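Local coordinates for protein calmodulin, putative (Entamoeba histolytica, PDB 4OCI) that binds calcium through an EF-hand loop and is involved in initiating the phagocytosis of human erythrocytes, at residues Val37-Glu40 with Thr41-Ala45; Arg100-Leu103 with Ser104-Asp108; Gly128-Val132 with Asp133-Asn137. All blocks are in the same frame, centred on the assembly; numbering follows the deposited sequence.

Contact 1 (Val37-Glu40 with Thr41-Ala45)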
ATOM      1  N   VAL A  37      -3.163 -12.698   9.212  1.00 31.08           N
ATOM      2  CA  VAL A  37      -1.862 -12.217   8.727  1.00 30.42           C
ATOM      3  C   VAL A  37      -1.378 -11.020   9.551  1.00 30.76           C
ATOM      4  O   VAL A  37      -2.159 -10.108   9.845  1.00 31.63           O
ATOM      5  CB  VAL A  37      -1.902 -11.918   7.188  1.00 30.50           C
ATOM      6  CG1 VAL A  37      -0.675 -11.199   6.737  1.00 28.16           C
ATOM      7  CG2 VAL A  37      -2.059 -13.254   6.397  1.00 29.25           C
ATOM      8  N   VAL A  38      -0.126 -11.106   9.998  1.00 30.57           N
ATOM      9  CA  VAL A  38       0.557 -10.071  10.763  1.00 30.40           C
ATOM     10  C   VAL A  38       1.693  -9.552   9.922  1.00 28.43           C
ATOM     11  O   VAL A  38       2.695 -10.230   9.722  1.00 28.67           O
ATOM     12  CB  VAL A  38       1.138 -10.586  12.116  1.00 30.90           C
ATOM     13  CG1 VAL A  38       2.110  -9.558  12.667  1.00 33.47           C
ATOM     14  CG2 VAL A  38       0.043 -10.766  13.135  1.00 35.16           C
HETATM   15  N   MSE A  39       1.526  -8.338   9.401  1.00 26.60           N
HETATM   16  CA  MSE A  39       2.552  -7.721   8.570  1.00 25.03           C
HETATM   17  C   MSE A  39       2.217  -6.258   8.208  1.00 22.67           C
HETATM   18  O   MSE A  39       1.117  -5.824   8.447  1.00 20.88           O
HETATM   19  CB  MSE A  39       2.778  -8.575   7.288  1.00 27.56           C
HETATM   20  CG  MSE A  39       1.805  -8.347   6.211  1.00 31.20           C
HETATM   21 SE   MSE A  39       2.072  -9.489   4.595  1.00 44.34          SE
HETATM   22  CE  MSE A  39       4.001  -9.514   4.202  1.00 41.47           C
ATOM     23  N   GLU A  40       3.204  -5.507   7.668  1.00 21.51           N
ATOM     24  CA  GLU A  40       3.083  -4.092   7.434  1.00 22.11           C
ATOM     25  C   GLU A  40       2.006  -3.897   6.402  1.00 21.50           C
ATOM     26  O   GLU A  40       1.959  -4.635   5.441  1.00 21.27           O
ATOM     27  CB  GLU A  40       4.349  -3.517   6.816  1.00 22.96           C
ATOM     28  CG  GLU A  40       5.507  -3.600   7.688  1.00 33.54           C
ATOM     29  CD  GLU A  40       6.739  -4.035   6.944  1.00 49.02           C
ATOM     30  OE1 GLU A  40       7.843  -3.555   7.321  1.00 56.85           O
ATOM     31  OE2 GLU A  40       6.630  -4.873   6.003  1.00 54.48           O
ATOM     32  N   THR A  41       1.217  -2.850   6.582  1.00 19.79           N
ATOM     33  CA  THR A  41       0.228  -2.437   5.599  1.00 19.90           C
ATOM     34  C   THR A  41       0.833  -2.257   4.222  1.00 19.91           C
ATOM     35  O   THR A  41       0.210  -2.612   3.189  1.00 19.37           O
ATOM     36  CB  THR A  41      -0.433  -1.143   6.087  1.00 20.27           C
ATOM     37  OG1 THR A  41      -1.193  -1.500   7.240  1.00 19.66           O
ATOM     38  CG2 THR A  41      -1.420  -0.529   5.047  1.00 18.93           C
ATOM     39  N   SER A  42       2.000  -1.654   4.138  1.00 17.37           N
ATOM     40  CA  SER A  42       2.562  -1.328   2.800  1.00 19.53           C
ATOM     41  C   SER A  42       2.977  -2.625   2.116  1.00 19.75           C
ATOM     42  O   SER A  42       3.081  -2.655   0.924  1.00 20.58           O
ATOM     43  CB  SER A  42       3.773  -0.384   2.876  1.00 19.79           C
ATOM     44  OG  SER A  42       4.900  -1.007   3.571  1.00 18.78           O
ATOM     45  N   ALA A  43       3.267  -3.674   2.853  1.00 19.18           N
ATOM     46  CA  ALA A  43       3.654  -4.955   2.229  1.00 20.55           C
ATOM     47  C   ALA A  43       2.378  -5.664   1.659  1.00 19.40           C
ATOM     48  O   ALA A  43       2.392  -6.239   0.547  1.00 18.40           O
ATOM     49  CB  ALA A  43       4.372  -5.925   3.303  1.00 19.27           C
ATOM     50  N   ILE A  44       1.315  -5.619   2.434  1.00 17.07           N
ATOM     51  CA  ILE A  44      -0.030  -6.094   1.970  1.00 17.14           C
ATOM     52  C   ILE A  44      -0.438  -5.313   0.702  1.00 18.78           C
ATOM     53  O   ILE A  44      -0.875  -5.901  -0.268  1.00 17.85           O
ATOM     54  CB  ILE A  44      -1.118  -5.875   3.114  1.00 16.99           C
ATOM     55  CG1 ILE A  44      -0.729  -6.819   4.296  1.00 19.68           C
ATOM     56  CG2 ILE A  44      -2.561  -6.290   2.590  1.00 18.33           C
ATOM     57  CD1 ILE A  44      -1.639  -6.734   5.593  1.00 20.36           C
ATOM     58  N   ALA A  45      -0.272  -3.995   0.708  1.00 17.92           N
ATOM     59  CA  ALA A  45      -0.662  -3.114  -0.396  1.00 19.96           C
ATOM     60  C   ALA A  45       0.183  -3.365  -1.619  1.00 19.60           C
ATOM     61  O   ALA A  45      -0.305  -3.332  -2.755  1.00 20.35           O
ATOM     62  CB  ALA A  45      -0.600  -1.580   0.052  1.00 18.10           C
TER
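The flat backbone carbonyl of Glu40 is flanked on both faces by helix 41-50, with Ala43 N on one face and Ile44 CG1 over the other, 3.6 Å from Glu40 O. At the edge, in the carbonyl plane, lies Ile44 N, which donates a nearly straight hydrogen bond to Glu40 O (3.2 Å, 170°). Ala43 N adds only a weak, bent one. Glu40 thus occupies the N-cap position, the backbone turning into the helix as the linker after helix 25-34 of the calcium-binding EF-hand ends. Its second flat group, the carboxylate, touches the helix through OE2, 3.7 Å from Ala43 CB.

The residue before the cap, the selenomethionine Met39, meets Ile44 in a hydrophobic staple. With CG set between backbone N and carbonyl carbon (chi1 82°), the chain passes Ile44 slantwise, CG resting 3.5 Å from Ile44 CG1. Ile44 also packs on Phe28 and Val32 of helix 25-34, and Met39 on Leu69 of helix 59-71, so the apolar pair faces the interior. The hydroxyls of the first turn find partners outside the cap: Thr41 OG1 bonds Glu29 of helix 25-34, and Ser42 OG bonds the backbone O of His146, in the C-terminal histidine tag of the same chain, and Asn49 of the second subunit. A bend at chi3 (-43°) finally turns Met39 CE to within 3.7 Å of Ala43 CB.

Contact 2 (Arg100-Leu103 with Ser104-Asp108)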
ATOM      1  N   ARG A 100      14.450 -12.576  19.122  1.00 22.21           N
ATOM      2  CA  ARG A 100      15.182 -12.656  17.839  1.00 24.21           C
ATOM      3  C   ARG A 100      15.077 -14.020  17.243  1.00 24.72           C
ATOM      4  O   ARG A 100      14.776 -14.134  16.054  1.00 27.83           O
ATOM      5  CB  ARG A 100      16.657 -12.227  17.985  1.00 23.00           C
ATOM      6  CG  ARG A 100      17.515 -12.273  16.701  1.00 25.51           C
ATOM      7  CD  ARG A 100      18.987 -11.889  16.977  1.00 27.34           C
ATOM      8  NE  ARG A 100      19.175 -10.430  17.193  1.00 29.24           N
ATOM      9  CZ  ARG A 100      19.248  -9.522  16.223  1.00 30.32           C
ATOM     10  NH1 ARG A 100      19.086  -9.854  14.922  1.00 32.00           N
ATOM     11  NH2 ARG A 100      19.437  -8.245  16.540  1.00 34.19           N
ATOM     12  N   ARG A 101      15.310 -15.081  18.004  1.00 25.41           N
ATOM     13  CA  ARG A 101      15.139 -16.441  17.469  1.00 26.80           C
ATOM     14  C   ARG A 101      13.737 -16.674  16.883  1.00 27.20           C
ATOM     15  O   ARG A 101      13.588 -17.203  15.748  1.00 28.87           O
ATOM     16  CB  ARG A 101      15.504 -17.565  18.491  1.00 27.53           C
ATOM     17  CG  ARG A 101      15.472 -18.967  17.872  1.00 30.19           C
ATOM     18  CD  ARG A 101      15.715 -20.054  18.929  1.00 30.94           C
ATOM     19  NE  ARG A 101      14.890 -19.707  20.102  1.00 33.33           N
ATOM     20  CZ  ARG A 101      13.564 -19.948  20.243  1.00 35.77           C
ATOM     21  NH1 ARG A 101      12.880 -20.588  19.290  1.00 33.50           N
ATOM     22  NH2 ARG A 101      12.898 -19.531  21.345  1.00 34.31           N
ATOM     23  N   ILE A 102      12.731 -16.312  17.660  1.00 24.97           N
ATOM     24  CA  ILE A 102      11.347 -16.581  17.324  1.00 27.21           C
ATOM     25  C   ILE A 102      10.981 -15.879  16.039  1.00 26.25           C
ATOM     26  O   ILE A 102      10.339 -16.458  15.176  1.00 28.26           O
ATOM     27  CB  ILE A 102      10.380 -15.997  18.385  1.00 27.58           C
ATOM     28  CG1 ILE A 102      10.603 -16.565  19.790  1.00 30.91           C
ATOM     29  CG2 ILE A 102       8.863 -16.077  17.903  1.00 24.29           C
ATOM     30  CD1 ILE A 102      10.396 -17.922  19.894  1.00 37.15           C
ATOM     31  N   LEU A 103      11.331 -14.608  15.949  1.00 26.23           N
ATOM     32  CA  LEU A 103      11.036 -13.761  14.792  1.00 28.38           C
ATOM     33  C   LEU A 103      11.836 -14.254  13.577  1.00 31.43           C
ATOM     34  O   LEU A 103      11.364 -14.128  12.443  1.00 34.03           O
ATOM     35  CB  LEU A 103      11.361 -12.268  15.070  1.00 25.84           C
ATOM     36  CG  LEU A 103      10.527 -11.505  16.116  1.00 26.66           C
ATOM     37  CD1 LEU A 103      11.202 -10.181  16.479  1.00 23.19           C
ATOM     38  CD2 LEU A 103       9.122 -11.227  15.583  1.00 27.74           C
ATOM     39  N   SER A 104      13.031 -14.805  13.791  1.00 33.05           N
ATOM     40  CA  SER A 104      13.744 -15.446  12.696  1.00 36.03           C
ATOM     41  C   SER A 104      13.011 -16.663  12.239  1.00 37.70           C
ATOM     42  O   SER A 104      12.930 -16.941  11.060  1.00 41.45           O
ATOM     43  CB  SER A 104      15.174 -15.776  13.091  1.00 35.52           C
ATOM     44  OG  SER A 104      15.825 -14.563  13.318  1.00 34.00           O
ATOM     45  N   THR A 105      12.429 -17.369  13.170  1.00 39.14           N
ATOM     46  CA  THR A 105      11.852 -18.654  12.920  1.00 40.61           C
ATOM     47  C   THR A 105      10.515 -18.635  12.226  1.00 42.05           C
ATOM     48  O   THR A 105      10.348 -19.383  11.267  1.00 42.98           O
ATOM     49  CB  THR A 105      11.763 -19.407  14.245  1.00 41.36           C
ATOM     50  OG1 THR A 105      13.090 -19.791  14.593  1.00 40.93           O
ATOM     51  CG2 THR A 105      10.892 -20.643  14.174  1.00 43.82           C
ATOM     52  N   ILE A 106       9.586 -17.794  12.666  1.00 42.56           N
ATOM     53  CA  ILE A 106       8.153 -17.962  12.344  1.00 45.62           C
ATOM     54  C   ILE A 106       7.572 -17.132  11.184  1.00 48.46           C
ATOM     55  O   ILE A 106       6.422 -17.374  10.720  1.00 49.37           O
ATOM     56  CB  ILE A 106       7.245 -17.799  13.571  1.00 44.71           C
ATOM     57  CG1 ILE A 106       7.243 -16.351  14.024  1.00 43.88           C
ATOM     58  CG2 ILE A 106       7.639 -18.787  14.688  1.00 46.33           C
ATOM     59  CD1 ILE A 106       6.488 -16.196  15.204  1.00 43.11           C
ATOM     60  N   GLY A 107       8.298 -16.140  10.715  1.00 50.83           N
ATOM     61  CA  GLY A 107       7.865 -15.547   9.472  1.00 56.17           C
ATOM     62  C   GLY A 107       9.107 -15.116   8.756  1.00 59.41           C
ATOM     63  O   GLY A 107      10.127 -14.822   9.403  1.00 60.65           O
ATOM     64  N   ASP A 108       9.062 -15.065   7.436  1.00 62.13           N
ATOM     65  CA  ASP A 108      10.259 -14.573   6.770  1.00 64.80           C
ATOM     66  C   ASP A 108      10.053 -13.217   6.045  1.00 65.30           C
ATOM     67  O   ASP A 108      10.347 -13.082   4.855  1.00 66.76           O
ATOM     68  CB  ASP A 108      10.940 -15.691   5.933  1.00 66.27           C
ATOM     69  CG  ASP A 108      11.987 -16.555   6.759  1.00 68.19           C
ATOM     70  OD1 ASP A 108      12.267 -16.311   7.988  1.00 66.71           O
ATOM     71  OD2 ASP A 108      12.551 -17.483   6.118  1.00 67.88           O
TER
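Thr105 and Arg101 meet one turn apart on helix 96-106, and Arg101 O is gripped twice by the threonine. Thr105 N binds it at 2.8 Å, tilted modestly from the carbonyl plane, while Thr105 OG1 reaches the same oxygen at 2.9 Å from above that plane. The hydroxyl can do so because it sits beside its own backbone N (chi1 -73°). Next to it, Ser104 N donates to Arg100 O at 2.9 Å; Ser104 OG lies 3.0 Å from that oxygen, but Gln112 OE1 competes for its proton. On another side of the helix Ile102 and Ile106 run alongside one another, Ile102 CG2 against Ile106 CD1 at 3.6 Å, and Ile106 CG1 sits 3.3 Å from Ile102 O.

Outside this shell the helix, the exiting helix of an EF-hand after strand 93-95, packs on helices 76-86 and 112-122. Arg100 stretches to Glu126, Thr116 and the backbone of Gln112, Arg101 pairs with Glu98 on its own helix, and Leu103 and Ile106 pack on Ile79. Near its end helix 96-106 folds at least the Thr105 hydroxyl onto its own backbone, at the price of a bond that bypasses the acceptor's lone-pair directions.

Contact 3 (Gly128-Val132 with Asp133-Asn137). With ACT (acetate ion), chain D.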
ATOM      1  N   GLY A 128      19.415  -7.975  26.784  1.00 29.42           N
ATOM      2  CA  GLY A 128      18.450  -7.680  27.824  1.00 26.87           C
ATOM      3  C   GLY A 128      17.150  -8.455  27.599  1.00 24.99           C
ATOM      4  O   GLY A 128      17.155  -9.506  26.920  1.00 24.50           O
ATOM      5  N   VAL A 129      16.066  -7.918  28.170  1.00 23.41           N
ATOM      6  CA  VAL A 129      14.782  -8.562  28.139  1.00 22.84           C
ATOM      7  C   VAL A 129      13.799  -7.696  27.357  1.00 22.48           C
ATOM      8  O   VAL A 129      14.019  -6.509  27.125  1.00 21.82           O
ATOM      9  CB  VAL A 129      14.244  -8.897  29.579  1.00 23.60           C
ATOM     10  CG1 VAL A 129      15.254  -9.755  30.378  1.00 21.88           C
ATOM     11  CG2 VAL A 129      13.862  -7.646  30.408  1.00 22.45           C
ATOM     12  N   VAL A 130      12.686  -8.283  26.980  1.00 21.52           N
ATOM     13  CA  VAL A 130      11.633  -7.520  26.304  1.00 21.45           C
ATOM     14  C   VAL A 130      10.329  -7.749  27.041  1.00 21.07           C
ATOM     15  O   VAL A 130      10.006  -8.909  27.405  1.00 21.33           O
ATOM     16  CB  VAL A 130      11.435  -8.098  24.875  1.00 21.04           C
ATOM     17  CG1 VAL A 130      10.291  -7.308  24.075  1.00 22.65           C
ATOM     18  CG2 VAL A 130      12.737  -8.040  24.159  1.00 20.90           C
ATOM     19  N   LYS A 131       9.559  -6.658  27.230  1.00 21.64           N
ATOM     20  CA  LYS A 131       8.265  -6.766  27.873  1.00 21.65           C
ATOM     21  C   LYS A 131       7.278  -7.224  26.780  1.00 21.34           C
ATOM     22  O   LYS A 131       7.009  -6.493  25.828  1.00 21.69           O
ATOM     23  CB  LYS A 131       7.847  -5.414  28.449  1.00 21.78           C
ATOM     24  CG  LYS A 131       6.741  -5.575  29.473  1.00 25.48           C
ATOM     25  CD  LYS A 131       6.603  -4.312  30.431  1.00 27.97           C
ATOM     26  CE  LYS A 131       5.357  -4.384  31.356  1.00 35.80           C
ATOM     27  NZ  LYS A 131       4.024  -4.091  30.631  1.00 30.96           N
ATOM     28  N   VAL A 132       6.762  -8.435  26.890  1.00 21.56           N
ATOM     29  CA  VAL A 132       6.007  -9.085  25.805  1.00 21.37           C
ATOM     30  C   VAL A 132       4.752  -8.282  25.443  1.00 23.56           C
ATOM     31  O   VAL A 132       4.488  -8.073  24.246  1.00 25.81           O
ATOM     32  CB  VAL A 132       5.567 -10.492  26.266  1.00 22.52           C
ATOM     33  CG1 VAL A 132       4.479 -11.036  25.359  1.00 25.40           C
ATOM     34  CG2 VAL A 132       6.814 -11.488  26.342  1.00 23.77           C
ATOM     35  N   ASP A 133       3.972  -7.789  26.433  1.00 24.11           N
ATOM     36  CA  ASP A 133       2.713  -7.070  26.024  1.00 24.72           C
ATOM     37  C   ASP A 133       3.050  -5.781  25.231  1.00 24.64           C
ATOM     38  O   ASP A 133       2.428  -5.483  24.181  1.00 23.95           O
ATOM     39  CB  ASP A 133       1.693  -6.826  27.158  1.00 25.19           C
ATOM     40  CG  ASP A 133       2.258  -5.949  28.359  1.00 34.25           C
ATOM     41  OD1 ASP A 133       3.512  -5.846  28.525  1.00 38.26           O
ATOM     42  OD2 ASP A 133       1.433  -5.361  29.172  1.00 38.24           O
ATOM     43  N   ASP A 134       4.038  -5.030  25.732  1.00 23.79           N
ATOM     44  CA  ASP A 134       4.413  -3.799  25.099  1.00 23.19           C
ATOM     45  C   ASP A 134       4.936  -4.097  23.707  1.00 21.99           C
ATOM     46  O   ASP A 134       4.534  -3.394  22.762  1.00 20.69           O
ATOM     47  CB  ASP A 134       5.455  -3.081  25.925  1.00 26.16           C
ATOM     48  CG  ASP A 134       4.824  -2.417  27.179  1.00 33.45           C
ATOM     49  OD1 ASP A 134       3.581  -2.366  27.304  1.00 34.25           O
ATOM     50  OD2 ASP A 134       5.576  -1.888  28.018  1.00 43.87           O
ATOM     51  N   PHE A 135       5.789  -5.125  23.554  1.00 20.00           N
ATOM     52  CA  PHE A 135       6.301  -5.475  22.240  1.00 19.62           C
ATOM     53  C   PHE A 135       5.210  -5.800  21.197  1.00 21.02           C
ATOM     54  O   PHE A 135       5.208  -5.275  20.061  1.00 19.56           O
ATOM     55  CB  PHE A 135       7.309  -6.684  22.327  1.00 19.22           C
ATOM     56  CG  PHE A 135       7.785  -7.108  20.984  1.00 22.07           C
ATOM     57  CD1 PHE A 135       8.731  -6.324  20.312  1.00 22.66           C
ATOM     58  CD2 PHE A 135       7.198  -8.155  20.309  1.00 22.43           C
ATOM     59  CE1 PHE A 135       9.168  -6.641  19.014  1.00 21.84           C
ATOM     60  CE2 PHE A 135       7.612  -8.477  18.980  1.00 20.59           C
ATOM     61  CZ  PHE A 135       8.591  -7.699  18.353  1.00 22.73           C
ATOM     62  N   ILE A 136       4.329  -6.750  21.534  1.00 21.66           N
ATOM     63  CA  ILE A 136       3.225  -7.106  20.605  1.00 23.60           C
ATOM     64  C   ILE A 136       2.369  -5.898  20.240  1.00 23.26           C
ATOM     65  O   ILE A 136       2.102  -5.749  19.080  1.00 23.01           O
ATOM     66  CB  ILE A 136       2.293  -8.214  21.161  1.00 25.78           C
ATOM     67  CG1 ILE A 136       3.091  -9.492  21.492  1.00 25.07           C
ATOM     68  CG2 ILE A 136       1.113  -8.516  20.162  1.00 27.60           C
ATOM     69  CD1 ILE A 136       3.547 -10.159  20.239  1.00 31.82           C
ATOM     70  N   ASN A 137       1.995  -5.050  21.211  1.00 22.48           N
ATOM     71  CA  ASN A 137       1.264  -3.848  20.946  1.00 24.55           C
ATOM     72  C   ASN A 137       1.987  -2.821  20.043  1.00 22.93           C
ATOM     73  O   ASN A 137       1.385  -2.229  19.138  1.00 21.70           O
ATOM     74  CB  ASN A 137       0.832  -3.133  22.256  1.00 25.52           C
ATOM     75  CG  ASN A 137      -0.309  -3.880  22.991  1.00 30.89           C
ATOM     76  OD1 ASN A 137      -1.026  -4.689  22.385  1.00 35.02           O
ATOM     77  ND2 ASN A 137      -0.438  -3.652  24.305  1.00 31.88           N
TER
HETATM   78  C   ACT D 203      10.028  -3.363  25.465  1.00 42.64           C
HETATM   79  O   ACT D 203      10.450  -4.198  26.308  1.00 42.30           O
HETATM   80  OXT ACT D 203      10.597  -2.229  25.488  1.00 44.22           O
HETATM   81  CH3 ACT D 203       8.943  -3.686  24.470  1.00 40.98           C
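Lys131 and Asp133 form the principal salt bridge at the start of helix 132-145. Lys131 NZ lies 2.8 Å from Asp133 OD1, approaching the syn lone pair of that oxygen, and makes only a weak second bond to OD2. An extended lysine chain bent at its last torsion (chi4 -75°) swings the ammonium over to the aspartate. Asp134 OD2 joins the network through a long salt bridge to NZ and also rests 3.6 Å from Lys131 CD, so that the aliphatic part of the lysine runs close to both carboxylates. Asp133 OD1 has another, weak donor in Asp134 N.

The backbone of Lys131, the N-cap residue, works on two fronts. Its carbonyl receives Phe135 N in a straight bond (2.9 Å, 167°), and its N-H gives an almost perfectly linear bond, 2.8 Å, to the O atom of an acetate ion probably acquired during crystallisation. The acetate methyl lies 3.6 Å from Phe135 N, beside the helix start, where the partial positive charge of the helix end could help to hold the anion.

Packing takes over on the inner side. Val130 CG1 presses on Phe135 CB at 3.5 Å and meets the ring at a slant, while both side chains also touch Leu99 of helix 96-106. Farther round, Val132 and Ile136 both lie on Ile83 of helix 76-86. Strand 129-131 pairs antiparallel with strand 93-95 and leads straight into a helix, at 69° to it between the short axes, as where the short loop strand of one EF-hand in a pair runs into its exiting helix.

How the contacts relate
The three contacts follow one another along the chain without overlap. Contact 1 opens helix 41-50 just after the first EF-hand, whereas contacts 2 and 3 belong to the later EF-hand pair, at the end of helix 96-106 and the start of helix 132-145. The centres of contacts 2 and 3 are about 15 Å apart, yet they touch: Leu103 CD1 meets Phe135 CZ at 4.1 Å. Contact 1 is about 17 Å from contact 2 and 21 Å from contact 3, centre to centre, with nearest atoms about 7 Å away in each case. Read together, they illustrate how local turns, at helix starts and a helix end, supply apolar side chains to the interior of an EF-hand protein.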